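PDB 6K96: five-membered-cyclitol-phosphate synthase from Streptomyces citricolor, which belongs to the myo-inositol-1-phosphate synthase family and binds nicotinamide-adenine-dinucleotide beside a sodium ion. Local coordinates for residues H265-L270 with K287-D292. Residues are numbered along the deposited sequence; the frame is centred on the assembly and turned at random.
Sequences HKVAML and KLKVQD. With NAD (nicotinamide-adenine-dinucleotide), chain G.
An antiparallel beta hairpin of the mixed sheet, strands 265-275 and 281-291, brings Lys-266 opposite Val-290 and Ala-268 opposite Leu-288 as hydrogen-bonded pairs. Each pair closes a two-bond ring: Lys-266 N to Val-290 O and Ala-268 N to Leu-288 O both measure 3.0 Å, and the return bonds are nearly as short. Ala-268, a bare methyl with its CB 3.7 Å from Leu-288 CB, lets Thr-190 of helix 190-203 pack close on this face. On the other face beta-branched Val-267 touches Lys-287 CE through CG1 and Lys-289 CE through CG2; each lysine lays apolar methylenes on the valine and carries its ammonium past it. Tyr-212 of a third subunit also touches Val-267. Bends at chi3 and chi4 turn Lys-289 NZ over one face of the His-265 ring, 3.3 Å from ND1. Gln-291 lies beside the same imidazole, amide and ring planes 28° apart, its NE2 hydrogen-bonded to Asp-264. Beyond Lys-287 to Lys-289, a strand of a second subunit continues the sheet. At the hairpin's end Asp-292 suits the dinucleotide pocket by offering two acceptors to the carboxamide N7N of NAD: its backbone O at 3.0 Å and, more weakly, OD1.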
loop_
_atom_site.group_PDB
_atom_site.type_symbol
_atom_site.label_atom_id
_atom_site.label_comp_id
_atom_site.label_asym_id
_atom_site.label_seq_id
_atom_site.Cartn_x
_atom_site.Cartn_y
_atom_site.Cartn_z
ATOM N N HIS B 265 -5.396 -18.326 2.338
ATOM C CA HIS B 265 -5.496 -16.852 2.208
ATOM C C HIS B 265 -5.543 -16.422 0.757
ATOM O O HIS B 265 -4.883 -17.019 -0.032
ATOM C CB HIS B 265 -4.321 -16.110 2.841
ATOM C CG HIS B 265 -4.460 -15.952 4.301
ATOM N ND1 HIS B 265 -3.463 -16.337 5.144
ATOM C CD2 HIS B 265 -5.475 -15.489 5.061
ATOM C CE1 HIS B 265 -3.826 -16.096 6.404
ATOM N NE2 HIS B 265 -5.082 -15.588 6.389
ATOM N N LYS B 266 -6.252 -15.359 0.432
ATOM C CA LYS B 266 -6.195 -14.813 -0.935
ATOM C C LYS B 266 -5.855 -13.323 -0.790
ATOM O O LYS B 266 -6.488 -12.684 0.021
ATOM C CB LYS B 266 -7.504 -15.086 -1.678
ATOM C CG LYS B 266 -7.791 -14.122 -2.819
ATOM C CD LYS B 266 -8.842 -14.604 -3.800
ATOM C CE LYS B 266 -8.211 -15.453 -4.874
ATOM N NZ LYS B 266 -9.182 -15.637 -5.983
ATOM N N VAL B 267 -4.952 -12.806 -1.612
ATOM C CA VAL B 267 -4.517 -11.396 -1.623
ATOM C C VAL B 267 -4.904 -10.819 -2.957
ATOM O O VAL B 267 -4.732 -11.493 -3.896
ATOM C CB VAL B 267 -3.011 -11.257 -1.410
ATOM C CG1 VAL B 267 -2.595 -9.838 -1.708
ATOM C CG2 VAL B 267 -2.603 -11.660 -0.011
ATOM N N ALA B 268 -5.395 -9.596 -2.996
ATOM C CA ALA B 268 -5.754 -8.836 -4.193
ATOM C C ALA B 268 -4.995 -7.519 -4.152
ATOM O O ALA B 268 -4.745 -7.086 -3.115
ATOM C CB ALA B 268 -7.205 -8.584 -4.150
ATOM N N MET B 269 -4.506 -7.011 -5.257
ATOM C CA MET B 269 -3.791 -5.728 -5.289
ATOM C C MET B 269 -4.432 -4.994 -6.433
ATOM O O MET B 269 -4.660 -5.647 -7.471
ATOM C CB MET B 269 -2.289 -5.882 -5.511
ATOM C CG MET B 269 -1.521 -5.772 -4.231
ATOM S SD MET B 269 -0.431 -7.200 -3.961
ATOM C CE MET B 269 0.424 -7.327 -5.523
ATOM N N LEU B 270 -4.864 -3.758 -6.229
ATOM C CA LEU B 270 -5.440 -3.081 -7.399
ATOM C C LEU B 270 -4.883 -1.670 -7.489
ATOM O O LEU B 270 -4.228 -1.216 -6.533
ATOM C CB LEU B 270 -6.960 -3.263 -7.443
ATOM C CG LEU B 270 -7.793 -2.542 -6.419
ATOM C CD1 LEU B 270 -7.900 -1.079 -6.837
ATOM C CD2 LEU B 270 -9.174 -3.202 -6.266
ATOM N N LYS B 287 -4.753 -2.927 -1.226
ATOM C CA LYS B 287 -4.508 -4.351 -0.928
ATOM C C LYS B 287 -5.716 -4.911 -0.182
ATOM O O LYS B 287 -6.214 -4.197 0.661
ATOM C CB LYS B 287 -3.237 -4.520 -0.123
ATOM C CG LYS B 287 -3.021 -5.970 0.246
ATOM C CD LYS B 287 -1.724 -6.237 0.885
ATOM C CE LYS B 287 -1.684 -7.672 1.384
ATOM N NZ LYS B 287 -0.575 -7.872 2.346
ATOM N N LEU B 288 -6.184 -6.107 -0.557
ATOM C CA LEU B 288 -7.253 -6.868 0.097
ATOM C C LEU B 288 -6.643 -8.162 0.581
ATOM O O LEU B 288 -5.916 -8.749 -0.198
ATOM C CB LEU B 288 -8.358 -7.096 -0.909
ATOM C CG LEU B 288 -9.459 -8.053 -0.480
ATOM C CD1 LEU B 288 -10.056 -7.642 0.842
ATOM C CD2 LEU B 288 -10.548 -8.157 -1.548
ATOM N N LYS B 289 -6.761 -8.495 1.870
ATOM C CA LYS B 289 -6.419 -9.860 2.340
ATOM C C LYS B 289 -7.699 -10.469 2.880
ATOM O O LYS B 289 -8.359 -9.721 3.568
ATOM C CB LYS B 289 -5.274 -9.857 3.347
ATOM C CG LYS B 289 -4.589 -11.210 3.506
ATOM C CD LYS B 289 -3.348 -11.162 4.345
ATOM C CE LYS B 289 -2.276 -12.139 3.895
ATOM N NZ LYS B 289 -2.151 -13.322 4.800
ATOM N N VAL B 290 -8.038 -11.728 2.551
ATOM C CA VAL B 290 -9.191 -12.476 3.118
ATOM C C VAL B 290 -8.833 -13.947 3.331
ATOM O O VAL B 290 -7.836 -14.423 2.742
ATOM C CB VAL B 290 -10.388 -12.331 2.180
ATOM C CG1 VAL B 290 -10.762 -10.883 1.992
ATOM C CG2 VAL B 290 -10.153 -12.989 0.834
ATOM N N GLN B 291 -9.590 -14.650 4.164
ATOM C CA GLN B 291 -9.532 -16.140 4.291
ATOM C C GLN B 291 -10.420 -16.699 3.190
ATOM O O GLN B 291 -11.621 -16.768 3.426
ATOM C CB GLN B 291 -10.208 -16.746 5.522
ATOM C CG GLN B 291 -9.328 -17.232 6.636
ATOM C CD GLN B 291 -8.044 -17.986 6.384
ATOM O OE1 GLN B 291 -7.174 -17.857 7.219
ATOM N NE2 GLN B 291 -7.884 -18.761 5.324
ATOM N N ASP B 292 -9.855 -17.024 2.023
ATOM C CA ASP B 292 -10.643 -17.292 0.773
ATOM C C ASP B 292 -11.835 -18.209 1.103
ATOM O O ASP B 292 -12.958 -17.868 0.745
ATOM C CB ASP B 292 -9.751 -17.815 -0.352
ATOM C CG ASP B 292 -10.414 -17.787 -1.716
ATOM O OD1 ASP B 292 -11.155 -16.831 -1.936
ATOM O OD2 ASP B 292 -10.244 -18.787 -2.518
HETATM P PA NAD G . -11.064 -27.693 -2.544
HETATM O O1A NAD G . -10.096 -27.930 -3.638
HETATM O O2A NAD G . -10.465 -27.335 -1.212
HETATM O O5B NAD G . -12.154 -28.820 -2.369
HETATM C C5B NAD G . -12.267 -29.731 -3.486
HETATM C C4B NAD G . -12.555 -31.114 -2.964
HETATM O O4B NAD G . -13.218 -31.967 -3.956
HETATM C C3B NAD G . -11.289 -31.874 -2.557
HETATM O O3B NAD G . -11.537 -32.529 -1.319
HETATM C C2B NAD G . -11.159 -32.900 -3.680
HETATM O O2B NAD G . -10.291 -33.871 -3.171
HETATM C C1B NAD G . -12.640 -33.259 -3.836
HETATM N N9A NAD G . -13.031 -34.025 -5.002
HETATM C C8A NAD G . -12.380 -33.981 -6.211
HETATM N N7A NAD G . -12.978 -34.686 -7.144
HETATM C C5A NAD G . -14.112 -35.204 -6.528
HETATM C C6A NAD G . -15.146 -36.030 -7.014
HETATM N N6A NAD G . -15.200 -36.450 -8.273
HETATM N N1A NAD G . -16.162 -36.341 -6.163
HETATM C C2A NAD G . -16.074 -35.893 -4.896
HETATM N N3A NAD G . -15.140 -35.129 -4.334
HETATM C C4A NAD G . -14.169 -34.798 -5.207
HETATM O O3 NAD G . -12.001 -26.496 -3.001
HETATM P PN NAD G . -12.714 -25.358 -2.116
HETATM O O1N NAD G . -13.489 -26.037 -1.053
HETATM O O2N NAD G . -11.614 -24.375 -1.855
HETATM O O5D NAD G . -13.749 -24.758 -3.198
HETATM C C5D NAD G . -14.772 -25.683 -3.754
HETATM C C4D NAD G . -15.393 -25.066 -4.971
HETATM O O4D NAD G . -16.111 -23.853 -4.646
HETATM C C3D NAD G . -14.361 -24.687 -6.043
HETATM O O3D NAD G . -14.941 -24.959 -7.300
HETATM C C2D NAD G . -14.290 -23.168 -5.923
HETATM O O2D NAD G . -13.974 -22.452 -7.102
HETATM C C1D NAD G . -15.741 -22.833 -5.585
HETATM N N1N NAD G . -15.824 -21.444 -5.039
HETATM C C2N NAD G . -14.942 -21.059 -3.974
HETATM C C3N NAD G . -14.842 -19.741 -3.559
HETATM C C7N NAD G . -13.916 -19.423 -2.399
HETATM O O7N NAD G . -13.382 -20.334 -1.779
HETATM N N7N NAD G . -13.705 -18.144 -2.098
HETATM C C4N NAD G . -15.602 -18.794 -4.243
HETATM C C5N NAD G . -16.576 -19.201 -5.147
HETATM C C6N NAD G . -16.614 -20.509 -5.593
#